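Local coordinates for ThiJ/PfpI family protein (Francisella tularensis subsp. novicida, PDB 4P5P) that probably acts as a glyoxalase III of the DJ-1/PfpI family, with a flavodoxin-like fold, at residues I52-D55 with P56-A60. Numbering follows the deposited sequence.
Sequences IPID and PNSVA
The carbonyl of Asp55 accepts the amide of Ser58 at 2.9 Å from N to O, closing a type I beta turn with Pro56 and Asn57 at its corners; a second bond of this kind, from Val59 N to Pro56 O, carries the chain on round. Asp55 and Pro56 together illustrate the Asx-Pro turn. A chi1 of -171° sets Asp55 CG beside its own carbonyl carbon, so that OD1 lies over the Pro56 nitrogen and takes the Asn57 amide at 2.9 Å from N. That N-H arrives on the anti side of the carboxylate, close to its plane, with an angle of 151° at the hydrogen. OD2 turns instead to the hydroxyl of Thr21 and to a water 2.9 Å from it, which in turn accepts from Asn57 ND2.

Ser58 adds a second hold on the Asp55 carbonyl. Its OG donates to Asp55 O at 2.9 Å, in the carbonyl plane, whereas its N-H comes from above that plane; the hydroxyl also accepts the Leu25 amide. Beside it, the CG2 methyl of Ile54 lies 3.5 Å from Ser58 OG and 4.0 Å from Val59 CG1, the two aliphatic side chains crossing at about a right angle. Proline has no amide hydrogen to offer, yet its ring restricts phi to the value the first corner needs. Between strand 40-46 and helix 64-71, the bend itself supplies two donors to the Asp55 carbonyl and one to its carboxylate, Thr21 and a water serving OD2; the carboxylate's donors would be expected to favour its ionised form.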
# COMPACT_ATOMS: atom_id res chain seq x y z
N ILE A 52 10.01 10.76 -2.89
CA ILE A 52 8.93 9.82 -3.16
C ILE A 52 8.29 10.23 -4.49
O ILE A 52 7.72 11.31 -4.60
CB ILE A 52 7.88 9.80 -2.03
CG1 ILE A 52 8.52 9.32 -0.73
CG2 ILE A 52 6.71 8.90 -2.42
CD1 ILE A 52 7.60 9.28 0.49
N PRO A 53 8.37 9.35 -5.51
CA PRO A 53 7.79 9.71 -6.80
C PRO A 53 6.27 9.65 -6.78
O PRO A 53 5.70 8.71 -6.20
CB PRO A 53 8.38 8.67 -7.75
CG PRO A 53 8.57 7.47 -6.91
CD PRO A 53 8.95 7.99 -5.53
N ILE A 54 5.63 10.64 -7.39
CA ILE A 54 4.17 10.69 -7.47
C ILE A 54 3.73 10.43 -8.91
O ILE A 54 4.20 11.07 -9.85
CB ILE A 54 3.63 12.04 -6.98
CG1 ILE A 54 4.00 12.22 -5.51
CG2 ILE A 54 2.11 12.13 -7.18
CD1 ILE A 54 3.75 13.60 -5.00
N ASP A 55 2.83 9.47 -9.11
CA ASP A 55 2.31 9.24 -10.45
C ASP A 55 1.53 10.47 -10.88
O ASP A 55 0.61 10.87 -10.19
CB ASP A 55 1.44 7.99 -10.51
CG ASP A 55 1.07 7.60 -11.93
OD1 ASP A 55 0.67 8.50 -12.71
OD2 ASP A 55 1.19 6.41 -12.27
N PRO A 56 1.90 11.10 -12.00
CA PRO A 56 1.21 12.36 -12.35
C PRO A 56 -0.30 12.19 -12.55
O PRO A 56 -1.06 13.12 -12.33
CB PRO A 56 1.89 12.79 -13.65
CG PRO A 56 2.56 11.57 -14.18
CD PRO A 56 2.96 10.78 -12.98
N ASN A 57 -0.72 11.00 -12.95
CA ASN A 57 -2.14 10.80 -13.14
C ASN A 57 -2.90 10.91 -11.82
O ASN A 57 -4.10 11.19 -11.82
CB ASN A 57 -2.39 9.44 -13.80
CG ASN A 57 -2.03 9.44 -15.30
OD1 ASN A 57 -2.23 10.44 -16.00
ND2 ASN A 57 -1.50 8.32 -15.78
N SER A 58 -2.23 10.73 -10.68
CA SER A 58 -2.91 10.77 -9.40
C SER A 58 -3.11 12.20 -8.90
O SER A 58 -3.86 12.42 -7.95
CB SER A 58 -2.13 9.97 -8.34
OG SER A 58 -1.00 10.67 -7.84
N VAL A 59 -2.47 13.18 -9.55
CA VAL A 59 -2.63 14.58 -9.17
C VAL A 59 -3.14 15.45 -10.32
O VAL A 59 -3.20 16.67 -10.21
CB VAL A 59 -1.30 15.18 -8.61
CG1 VAL A 59 -1.00 14.62 -7.21
CG2 VAL A 59 -0.12 14.93 -9.56
N ALA A 60 -3.54 14.82 -11.42
CA ALA A 60 -4.12 15.55 -12.56
C ALA A 60 -5.37 16.30 -12.13
O ALA A 60 -5.61 17.45 -12.54
CB ALA A 60 -4.42 14.60 -13.69
O HOH W 1 -0.94 5.66 -14.10